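Protein RMD9, mitochondrial (Saccharomyces cerevisiae S288C, PDB 7A9X) binds the dodecameric motif 5'-AAUAA[U/C]AUUCUU-3' in the 3'-UTRs of yeast mitochondrial mRNAs and takes part in their processing or stability. Local coordinates at residues D134-S139 against I476-L481; R440-S445 against L458-E463; T452-I457 against I541-K546. All blocks are in the same frame, centred on the assembly; numbering follows the deposited sequence.

Contact 1: D134-S139 against I476-L481; sequences DYDSQS and IANADL. With nucleotides of chain B.
Asp136 and Asn478 make the one direct hydrogen bond between these segments: Asn478 N gives its proton to Asp136 OD2 (3.0 Å), coming from above the carboxylate plane, 43° out of it. With CG set between its backbone N and carbonyl carbon (chi1 61°), Asp136 reaches over the first turn of helix 478-486, its carboxylate 24° from the plane of the Asn478 amide. The other oxygen works through a water, which donates to Asp136 OD1 (3.0 Å) and to O2 of C12 of chain B and accepts from Ala479 N (2.7 Å).

Van der Waals contact is slight: the Ala477 methyl CB lies 3.3 Å from Asp134 OD2, while Asp134 OD1 forms salt bridges with Arg131 and Arg440.

The RNA contacts come from both segments. Tyr135 N donates to N3 of C12 of chain B (3.0 Å), and that same N3 lies over one face of the Tyr135 ring, offset toward its rim. From the helix, Ala479 CB meets O4' of C12 of chain B at 3.4 Å.

A backbone N-H aimed at N3 needs an acceptor there, which cytosine has and uracil, protonated at that nitrogen, lacks; the site is therefore consistent with a preference for cytosine.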
loop_
_atom_site.group_PDB
_atom_site.type_symbol
_atom_site.label_atom_id
_atom_site.label_comp_id
_atom_site.label_asym_id
_atom_site.label_seq_id
_atom_site.Cartn_x
_atom_site.Cartn_y
_atom_site.Cartn_z
ATOM N N ASP A 134 -8.867 -2.181 10.260
ATOM C CA ASP A 134 -7.972 -2.242 11.405
ATOM C C ASP A 134 -7.101 -3.492 11.339
ATOM O O ASP A 134 -7.539 -4.561 10.908
ATOM C CB ASP A 134 -8.772 -2.229 12.707
ATOM C CG ASP A 134 -9.648 -1.001 12.839
ATOM O OD1 ASP A 134 -9.323 0.030 12.213
ATOM O OD2 ASP A 134 -10.659 -1.062 13.569
ATOM N N TYR A 135 -5.851 -3.345 11.780
ATOM C CA TYR A 135 -4.897 -4.448 11.706
ATOM C C TYR A 135 -5.281 -5.602 12.623
ATOM O O TYR A 135 -4.941 -6.754 12.336
ATOM C CB TYR A 135 -3.492 -3.960 12.061
ATOM C CG TYR A 135 -2.942 -2.886 11.151
ATOM C CD1 TYR A 135 -3.437 -2.713 9.865
ATOM C CD2 TYR A 135 -1.920 -2.049 11.579
ATOM C CE1 TYR A 135 -2.932 -1.733 9.033
ATOM C CE2 TYR A 135 -1.409 -1.066 10.755
ATOM C CZ TYR A 135 -1.917 -0.911 9.485
ATOM O OH TYR A 135 -1.410 0.066 8.665
ATOM N N ASP A 136 -5.964 -5.314 13.727
ATOM C CA ASP A 136 -6.269 -6.329 14.726
ATOM C C ASP A 136 -7.605 -7.023 14.494
ATOM O O ASP A 136 -7.942 -7.945 15.245
ATOM C CB ASP A 136 -6.255 -5.704 16.128
ATOM C CG ASP A 136 -7.294 -4.612 16.291
ATOM O OD1 ASP A 136 -7.630 -3.951 15.284
ATOM O OD2 ASP A 136 -7.780 -4.416 17.425
ATOM N N SER A 137 -8.370 -6.611 13.487
ATOM C CA SER A 137 -9.671 -7.194 13.198
ATOM C C SER A 137 -9.602 -8.038 11.933
ATOM O O SER A 137 -8.657 -7.941 11.147
ATOM C CB SER A 137 -10.741 -6.106 13.045
ATOM O OG SER A 137 -10.547 -5.372 11.850
ATOM N N GLN A 138 -10.615 -8.885 11.755
ATOM C CA GLN A 138 -10.691 -9.728 10.568
ATOM C C GLN A 138 -10.956 -8.875 9.335
ATOM O O GLN A 138 -11.751 -7.932 9.371
ATOM C CB GLN A 138 -11.797 -10.778 10.724
ATOM C CG GLN A 138 -11.764 -11.915 9.692
ATOM C CD GLN A 138 -12.354 -11.533 8.341
ATOM O OE1 GLN A 138 -13.199 -10.644 8.246
ATOM N NE2 GLN A 138 -11.900 -12.204 7.289
ATOM N N SER A 139 -10.295 -9.216 8.234
ATOM C CA SER A 139 -10.476 -8.473 6.998
ATOM C C SER A 139 -10.320 -9.411 5.812
ATOM O O SER A 139 -9.451 -10.288 5.814
ATOM C CB SER A 139 -9.474 -7.319 6.887
ATOM O OG SER A 139 -8.169 -7.805 6.617
ATOM N N ILE A 476 -14.314 -2.120 20.464
ATOM C CA ILE A 476 -13.273 -1.099 20.472
ATOM C C ILE A 476 -11.973 -1.722 19.983
ATOM O O ILE A 476 -11.470 -2.681 20.577
ATOM C CB ILE A 476 -13.102 -0.495 21.874
ATOM C CG1 ILE A 476 -14.358 0.281 22.277
ATOM C CG2 ILE A 476 -11.872 0.394 21.925
ATOM C CD1 ILE A 476 -14.240 0.975 23.616
ATOM N N ALA A 477 -11.423 -1.171 18.905
ATOM C CA ALA A 477 -10.213 -1.704 18.306
ATOM C C ALA A 477 -8.974 -1.102 18.965
ATOM O O ALA A 477 -9.053 -0.195 19.798
ATOM C CB ALA A 477 -10.209 -1.449 16.800
ATOM N N ASN A 478 -7.806 -1.622 18.577
ATOM C CA ASN A 478 -6.548 -1.119 19.119
ATOM C C ASN A 478 -6.319 0.339 18.740
ATOM O O ASN A 478 -5.840 1.130 19.561
ATOM C CB ASN A 478 -5.383 -1.981 18.636
ATOM C CG ASN A 478 -5.268 -3.286 19.397
ATOM O OD1 ASN A 478 -5.798 -3.429 20.501
ATOM N ND2 ASN A 478 -4.560 -4.247 18.815
ATOM N N ALA A 479 -6.657 0.716 17.504
ATOM C CA ALA A 479 -6.430 2.090 17.066
ATOM C C ALA A 479 -7.244 3.081 17.886
ATOM O O ALA A 479 -6.825 4.231 18.066
ATOM C CB ALA A 479 -6.752 2.235 15.579
ATOM N N ASP A 480 -8.403 2.659 18.396
ATOM C CA ASP A 480 -9.187 3.539 19.257
ATOM C C ASP A 480 -8.489 3.765 20.592
ATOM O O ASP A 480 -8.401 4.902 21.069
ATOM C CB ASP A 480 -10.584 2.955 19.469
ATOM C CG ASP A 480 -11.390 2.891 18.189
ATOM O OD1 ASP A 480 -11.408 3.897 17.450
ATOM O OD2 ASP A 480 -11.993 1.833 17.913
ATOM N N LEU A 481 -7.976 2.694 21.203
ATOM C CA LEU A 481 -7.285 2.835 22.479
ATOM C C LEU A 481 -5.918 3.485 22.311
ATOM O O LEU A 481 -5.463 4.207 23.206
ATOM C CB LEU A 481 -7.148 1.470 23.156
ATOM C CG LEU A 481 -8.452 0.745 23.497
ATOM C CD1 LEU A 481 -8.162 -0.609 24.124
ATOM C CD2 LEU A 481 -9.318 1.591 24.420
ATOM P P C B 12 -1.558 5.944 14.691
ATOM O OP1 C B 12 -0.905 6.358 15.957
ATOM O OP2 C B 12 -0.830 6.078 13.405
ATOM O "O5'" C B 12 -2.008 4.424 14.855
ATOM C "C5'" C B 12 -2.555 3.965 16.086
ATOM C "C4'" C B 12 -2.409 2.472 16.259
ATOM O "O4'" C B 12 -3.414 1.790 15.460
ATOM C "C3'" C B 12 -1.057 1.879 15.859
ATOM O "O3'" C B 12 -0.688 0.862 16.789
ATOM C "C2'" C B 12 -1.342 1.248 14.497
ATOM O "O2'" C B 12 -0.504 0.160 14.169
ATOM C "C1'" C B 12 -2.796 0.811 14.649
ATOM N N1 C B 12 -3.537 0.739 13.379
ATOM C C2 C B 12 -4.322 -0.389 13.123
ATOM O O2 C B 12 -4.374 -1.292 13.973
ATOM N N3 C B 12 -5.007 -0.472 11.960
ATOM C C4 C B 12 -4.932 0.515 11.068
ATOM N N4 C B 12 -5.629 0.383 9.936
ATOM C C5 C B 12 -4.137 1.677 11.299
ATOM C C6 C B 12 -3.463 1.747 12.456
HETATM O O HOH W 1 -6.949 -1.072 15.461
#

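Contact 2: R440-S445 against L458-E463; sequences RILLKS and LDRWLE. With nucleotides of chain B.
Arg460 runs past Leu443 in the opposite direction and crosses Leu442 at a slant. Its CB sits 4.2 Å from Leu443 CD1. CG leaves anti to the carbonyl carbon (chi1 -63°), and the chain continues extended to NE, laying CD 3.3 Å from Leu442 O. NE turns back along its own helix to a salt bridge with Glu456. At the tip, NH1 comes obliquely to Leu442 CD2 (3.7 Å) and pairs with Asp424, so the aliphatic stem packs on the neighbouring helix while the charge is probably balanced by Glu456 of its own helix and by Asp424.

Next to this pair, Leu443 CD2 touches the indole edge of Trp461 at CE3 (3.7 Å), close to the ring plane; Tyr551 meets Trp461 edge-to-face.

The other side of helix 436-445 serves the RNA. Arg440 NH1 donates to O2 of U11 of chain B (2.8 Å, 155°), with the base at the edge of the guanidinium and in its plane. Ile441 CG1 adds contact with O4' of U11 of chain B (3.4 Å). Salt bridges to Asp480 and Asp134 steady the guanidinium. Cut back to an alanine here, the Arg440 chain would probably leave O2 of U11 of chain B without this donor, Asp480 without its salt bridge and Asp134 with only Arg131 of its two arginines.

The axes of the two segments approach to 9.0 Å at 164°, nearly antiparallel, consistent with the helical hairpin of a pentatricopeptide repeat, probably the eighth (PPR8), whose first helix faces the RNA and whose second packs behind it.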
loop_
_atom_site.group_PDB
_atom_site.type_symbol
_atom_site.label_atom_id
_atom_site.label_comp_id
_atom_site.label_asym_id
_atom_site.label_seq_id
_atom_site.Cartn_x
_atom_site.Cartn_y
_atom_site.Cartn_z
ATOM N N ARG A 440 -10.662 9.464 15.500
ATOM C CA ARG A 440 -9.462 8.911 16.119
ATOM C C ARG A 440 -8.332 9.933 16.138
ATOM O O ARG A 440 -7.659 10.102 17.160
ATOM C CB ARG A 440 -9.022 7.644 15.384
ATOM C CG ARG A 440 -9.853 6.416 15.705
ATOM C CD ARG A 440 -9.470 5.241 14.825
ATOM N NE ARG A 440 -10.217 4.038 15.178
ATOM C CZ ARG A 440 -10.194 2.910 14.475
ATOM N NH1 ARG A 440 -9.462 2.827 13.371
ATOM N NH2 ARG A 440 -10.908 1.867 14.875
ATOM N N ILE A 441 -8.117 10.628 15.019
ATOM C CA ILE A 441 -7.019 11.586 14.936
ATOM C C ILE A 441 -7.296 12.799 15.812
ATOM O O ILE A 441 -6.387 13.338 16.453
ATOM C CB ILE A 441 -6.776 11.988 13.470
ATOM C CG1 ILE A 441 -6.418 10.756 12.637
ATOM C CG2 ILE A 441 -5.670 13.027 13.381
ATOM C CD1 ILE A 441 -6.475 10.995 11.151
ATOM N N LEU A 442 -8.554 13.250 15.854
ATOM C CA LEU A 442 -8.905 14.390 16.697
ATOM C C LEU A 442 -8.614 14.101 18.164
ATOM O O LEU A 442 -8.162 14.985 18.901
ATOM C CB LEU A 442 -10.375 14.758 16.496
ATOM C CG LEU A 442 -10.710 15.512 15.207
ATOM C CD1 LEU A 442 -12.207 15.509 14.953
ATOM C CD2 LEU A 442 -10.192 16.938 15.281
ATOM N N LEU A 443 -8.859 12.867 18.607
ATOM C CA LEU A 443 -8.467 12.486 19.961
ATOM C C LEU A 443 -6.951 12.421 20.092
ATOM O O LEU A 443 -6.385 12.932 21.067
ATOM C CB LEU A 443 -9.094 11.145 20.337
ATOM C CG LEU A 443 -8.695 10.576 21.703
ATOM C CD1 LEU A 443 -9.081 11.532 22.822
ATOM C CD2 LEU A 443 -9.321 9.207 21.925
ATOM N N LYS A 444 -6.278 11.803 19.118
ATOM C CA LYS A 444 -4.823 11.701 19.157
ATOM C C LYS A 444 -4.162 13.073 19.187
ATOM O O LYS A 444 -3.116 13.246 19.823
ATOM C CB LYS A 444 -4.327 10.900 17.950
ATOM C CG LYS A 444 -2.832 10.609 17.940
ATOM C CD LYS A 444 -2.393 10.052 16.590
ATOM C CE LYS A 444 -1.016 9.410 16.661
ATOM N NZ LYS A 444 0.023 10.317 17.216
ATOM N N SER A 445 -4.765 14.060 18.515
ATOM C CA SER A 445 -4.154 15.382 18.408
ATOM C C SER A 445 -3.991 16.053 19.766
ATOM O O SER A 445 -3.100 16.893 19.934
ATOM C CB SER A 445 -4.988 16.267 17.479
ATOM O OG SER A 445 -5.039 15.725 16.169
ATOM N N LEU A 458 -12.160 13.674 27.302
ATOM C CA LEU A 458 -13.360 12.854 27.425
ATOM C C LEU A 458 -14.333 13.119 26.284
ATOM O O LEU A 458 -14.922 12.181 25.735
ATOM C CB LEU A 458 -14.035 13.110 28.774
ATOM C CG LEU A 458 -13.471 12.377 29.990
ATOM C CD1 LEU A 458 -14.058 12.946 31.272
ATOM C CD2 LEU A 458 -13.759 10.888 29.883
ATOM N N ASP A 459 -14.511 14.389 25.910
ATOM C CA ASP A 459 -15.473 14.729 24.865
ATOM C C ASP A 459 -15.086 14.101 23.532
ATOM O O ASP A 459 -15.927 13.518 22.838
ATOM C CB ASP A 459 -15.589 16.248 24.730
ATOM C CG ASP A 459 -16.172 16.899 25.968
ATOM O OD1 ASP A 459 -17.033 16.274 26.624
ATOM O OD2 ASP A 459 -15.764 18.034 26.289
ATOM N N ARG A 460 -13.811 14.213 23.153
ATOM C CA ARG A 460 -13.373 13.627 21.894
ATOM C C ARG A 460 -13.326 12.106 21.962
ATOM O O ARG A 460 -13.418 11.447 20.920
ATOM C CB ARG A 460 -12.009 14.195 21.497
ATOM C CG ARG A 460 -12.035 15.695 21.234
ATOM C CD ARG A 460 -10.788 16.170 20.504
ATOM N NE ARG A 460 -10.775 17.622 20.354
ATOM C CZ ARG A 460 -11.353 18.279 19.353
ATOM N NH1 ARG A 460 -11.994 17.616 18.399
ATOM N NH2 ARG A 460 -11.290 19.603 19.304
ATOM N N TRP A 461 -13.191 11.532 23.160
ATOM C CA TRP A 461 -13.297 10.084 23.296
ATOM C C TRP A 461 -14.746 9.624 23.211
ATOM O O TRP A 461 -15.043 8.624 22.550
ATOM C CB TRP A 461 -12.680 9.623 24.616
ATOM C CG TRP A 461 -13.063 8.214 24.981
ATOM C CD1 TRP A 461 -14.090 7.826 25.796
ATOM C CD2 TRP A 461 -12.437 7.006 24.526
ATOM N NE1 TRP A 461 -14.137 6.456 25.880
ATOM C CE2 TRP A 461 -13.133 5.928 25.111
ATOM C CE3 TRP A 461 -11.355 6.731 23.684
ATOM C CZ2 TRP A 461 -12.780 4.599 24.883
ATOM C CZ3 TRP A 461 -11.007 5.410 23.459
ATOM C CH2 TRP A 461 -11.717 4.361 24.056
ATOM N N LEU A 462 -15.655 10.337 23.883
ATOM C CA LEU A 462 -17.067 9.976 23.827
ATOM C C LEU A 462 -17.600 10.065 22.404
ATOM O O LEU A 462 -18.297 9.157 21.935
ATOM C CB LEU A 462 -17.877 10.876 24.763
ATOM C CG LEU A 462 -17.643 10.699 26.264
ATOM C CD1 LEU A 462 -18.352 11.790 27.051
ATOM C CD2 LEU A 462 -18.096 9.320 26.721
ATOM N N GLU A 463 -17.272 11.149 21.696
ATOM C CA GLU A 463 -17.751 11.304 20.326
ATOM C C GLU A 463 -17.168 10.239 19.405
ATOM O O GLU A 463 -17.795 9.880 18.402
ATOM C CB GLU A 463 -17.421 12.706 19.810
ATOM C CG GLU A 463 -18.165 13.086 18.537
ATOM C CD GLU A 463 -17.980 14.543 18.157
ATOM O OE1 GLU A 463 -17.317 15.279 18.917
ATOM O OE2 GLU A 463 -18.500 14.952 17.097
ATOM P P U B 11 -1.182 7.910 9.882
ATOM O OP1 U B 11 -0.094 8.674 10.548
ATOM O OP2 U B 11 -0.848 6.667 9.140
ATOM O "O5'" U B 11 -2.285 7.551 10.976
ATOM C "C5'" U B 11 -2.772 8.533 11.876
ATOM C "C4'" U B 11 -3.919 8.006 12.699
ATOM O "O4'" U B 11 -5.075 7.786 11.848
ATOM C "C3'" U B 11 -3.698 6.660 13.369
ATOM O "O3'" U B 11 -2.941 6.749 14.562
ATOM C "C2'" U B 11 -5.120 6.160 13.579
ATOM O "O2'" U B 11 -5.723 6.805 14.690
ATOM C "C1'" U B 11 -5.801 6.663 12.306
ATOM N N1 U B 11 -5.803 5.640 11.239
ATOM C C2 U B 11 -6.700 4.592 11.341
ATOM O O2 U B 11 -7.487 4.471 12.265
ATOM N N3 U B 11 -6.644 3.686 10.310
ATOM C C4 U B 11 -5.800 3.723 9.219
ATOM O O4 U B 11 -5.863 2.831 8.372
ATOM C C5 U B 11 -4.903 4.836 9.189
ATOM C C6 U B 11 -4.936 5.734 10.176
#

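Contact 3: T452-I457 against I541-K546; sequences TNNEEI and IELYLK
Leu543 carries this contact almost alone, its CD2 methyl set against the first turn of helix 454-470. CD2 lies 3.4 Å from Asn454 O and 3.6 Å from Asn454 CB, and one turn on, on the same face, it meets Ile457 CG2 at 4.1 Å. The leucine gets there because its CG stands anti to the backbone N (chi1 180°), carrying CD2 out toward helix 454-470. Asn454 slides past it in the opposite direction, so its amide ND2 ends 3.6 Å from Leu543 CB.

That amide is held from outside: ND2 donates to the carbonyl oxygen of Asp539, just ahead of helix 540-551, and so joins the starts of the two helices. Behind Asn454, Asn453 is the N-cap. Its OD1 accepts from Glu456 N (2.8 Å, 158°), the donor N tilted 30° from the carbonyl plane, which fixes the opening turn that Leu543 packs on.

Beyond this shell, Ile457 and Tyr544 both touch Leu484 of helix 478-486, and Ile541 and Tyr544 rest on helix 489-502. Helix 540-551 thus lies against helix 454-470 and two helices that follow it.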
loop_
_atom_site.group_PDB
_atom_site.type_symbol
_atom_site.label_atom_id
_atom_site.label_comp_id
_atom_site.label_asym_id
_atom_site.label_seq_id
_atom_site.Cartn_x
_atom_site.Cartn_y
_atom_site.Cartn_z
ATOM N N THR A 452 -5.255 22.033 26.755
ATOM C CA THR A 452 -6.449 21.201 26.792
ATOM C C THR A 452 -6.604 20.658 28.205
ATOM O O THR A 452 -5.691 20.745 29.029
ATOM C CB THR A 452 -6.384 20.063 25.765
ATOM O OG1 THR A 452 -7.550 19.239 25.888
ATOM C CG2 THR A 452 -5.142 19.213 25.980
ATOM N N ASN A 453 -7.778 20.093 28.475
ATOM C CA ASN A 453 -8.112 19.570 29.790
ATOM C C ASN A 453 -8.645 18.150 29.655
ATOM O O ASN A 453 -8.877 17.649 28.551
ATOM C CB ASN A 453 -9.137 20.468 30.501
ATOM C CG ASN A 453 -10.307 20.844 29.606
ATOM O OD1 ASN A 453 -10.623 20.143 28.644
ATOM N ND2 ASN A 453 -10.955 21.961 29.919
ATOM N N ASN A 454 -8.837 17.496 30.803
ATOM C CA ASN A 454 -9.408 16.154 30.806
ATOM C C ASN A 454 -10.854 16.144 30.326
ATOM O O ASN A 454 -11.357 15.082 29.941
ATOM C CB ASN A 454 -9.311 15.545 32.206
ATOM C CG ASN A 454 -7.889 15.176 32.583
ATOM O OD1 ASN A 454 -6.929 15.666 31.987
ATOM N ND2 ASN A 454 -7.746 14.304 33.575
ATOM N N GLU A 455 -11.527 17.295 30.339
ATOM C CA GLU A 455 -12.887 17.370 29.819
ATOM C C GLU A 455 -12.901 17.218 28.303
ATOM O O GLU A 455 -13.709 16.461 27.753
ATOM C CB GLU A 455 -13.534 18.692 30.230
ATOM C CG GLU A 455 -13.337 19.049 31.690
ATOM C CD GLU A 455 -13.917 20.404 32.036
ATOM O OE1 GLU A 455 -14.752 20.909 31.256
ATOM O OE2 GLU A 455 -13.536 20.967 33.083
ATOM N N GLU A 456 -12.012 17.936 27.610
ATOM C CA GLU A 456 -11.953 17.826 26.157
ATOM C C GLU A 456 -11.487 16.443 25.721
ATOM O O GLU A 456 -11.946 15.931 24.694
ATOM C CB GLU A 456 -11.035 18.903 25.581
ATOM C CG GLU A 456 -11.033 18.956 24.065
ATOM C CD GLU A 456 -10.155 20.064 23.523
ATOM O OE1 GLU A 456 -9.853 20.045 22.312
ATOM O OE2 GLU A 456 -9.767 20.952 24.312
ATOM N N ILE A 457 -10.583 15.827 26.485
ATOM C CA ILE A 457 -10.148 14.468 26.176
ATOM C C ILE A 457 -11.322 13.504 26.277
ATOM O O ILE A 457 -11.486 12.611 25.435
ATOM C CB ILE A 457 -8.989 14.055 27.102
ATOM C CG1 ILE A 457 -7.804 15.009 26.925
ATOM C CG2 ILE A 457 -8.564 12.625 26.822
ATOM C CD1 ILE A 457 -6.592 14.639 27.748
ATOM N N ILE A 541 -3.106 10.538 33.086
ATOM C CA ILE A 541 -2.917 9.094 33.201
ATOM C C ILE A 541 -4.036 8.473 34.028
ATOM O O ILE A 541 -4.485 7.352 33.753
ATOM C CB ILE A 541 -1.527 8.781 33.787
ATOM C CG1 ILE A 541 -0.434 9.246 32.823
ATOM C CG2 ILE A 541 -1.386 7.298 34.083
ATOM C CD1 ILE A 541 0.965 8.926 33.287
ATOM N N GLU A 542 -4.518 9.194 35.043
ATOM C CA GLU A 542 -5.633 8.688 35.838
ATOM C C GLU A 542 -6.910 8.601 35.009
ATOM O O GLU A 542 -7.657 7.621 35.108
ATOM C CB GLU A 542 -5.845 9.569 37.067
ATOM C CG GLU A 542 -4.636 9.622 37.984
ATOM C CD GLU A 542 -4.940 10.294 39.306
ATOM O OE1 GLU A 542 -4.456 9.804 40.349
ATOM O OE2 GLU A 542 -5.666 11.310 39.303
ATOM N N LEU A 543 -7.176 9.616 34.183
ATOM C CA LEU A 543 -8.325 9.553 33.285
ATOM C C LEU A 543 -8.176 8.411 32.286
ATOM O O LEU A 543 -9.155 7.734 31.948
ATOM C CB LEU A 543 -8.494 10.885 32.554
ATOM C CG LEU A 543 -9.663 10.954 31.569
ATOM C CD1 LEU A 543 -10.989 10.839 32.305
ATOM C CD2 LEU A 543 -9.607 12.231 30.752
ATOM N N TYR A 544 -6.951 8.181 31.811
ATOM C CA TYR A 544 -6.695 7.105 30.861
ATOM C C TYR A 544 -7.009 5.743 31.469
ATOM O O TYR A 544 -7.667 4.906 30.841
ATOM C CB TYR A 544 -5.240 7.179 30.398
ATOM C CG TYR A 544 -4.737 5.963 29.657
ATOM C CD1 TYR A 544 -5.056 5.755 28.321
ATOM C CD2 TYR A 544 -3.920 5.035 30.289
ATOM C CE1 TYR A 544 -4.586 4.649 27.641
ATOM C CE2 TYR A 544 -3.443 3.930 29.619
ATOM C CZ TYR A 544 -3.778 3.742 28.293
ATOM O OH TYR A 544 -3.307 2.642 27.619
ATOM N N LEU A 545 -6.549 5.507 32.701
ATOM C CA LEU A 545 -6.815 4.230 33.356
ATOM C C LEU A 545 -8.278 4.096 33.755
ATOM O O LEU A 545 -8.788 2.975 33.868
ATOM C CB LEU A 545 -5.915 4.071 34.579
ATOM C CG LEU A 545 -4.426 3.899 34.287
ATOM C CD1 LEU A 545 -3.626 3.952 35.576
ATOM C CD2 LEU A 545 -4.176 2.590 33.553
ATOM N N LYS A 546 -8.963 5.218 33.978
ATOM C CA LYS A 546 -10.380 5.157 34.318
ATOM C C LYS A 546 -11.217 4.742 33.115
ATOM O O LYS A 546 -12.144 3.934 33.246
ATOM C CB LYS A 546 -10.844 6.510 34.856
ATOM C CG LYS A 546 -12.338 6.599 35.098
ATOM C CD LYS A 546 -12.732 7.991 35.545
ATOM C CE LYS A 546 -12.052 8.362 36.849
ATOM N NZ LYS A 546 -12.479 9.705 37.320
#

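Contacts 1 and 2, with centres 16 Å apart, are joined at Arg440: its NE lies 2.6 Å from Asp480 OD1 and its NH1 3.0 Å from Asp134 OD1. They bind successive nucleotides, U11 and C12 of chain B, so the loop 134-139 and the end of the repeat array grip the RNA together. Contact 3 stands behind them, about 6 Å from the RNA at its nearest atom. It shares helix 454-470 with contact 2, centres 11 Å apart, and touches it where Leu458 CD2 meets Leu543 CD1 at 3.7 Å. Contacts 1 and 3 do not touch; their nearest atoms are about 5 Å apart.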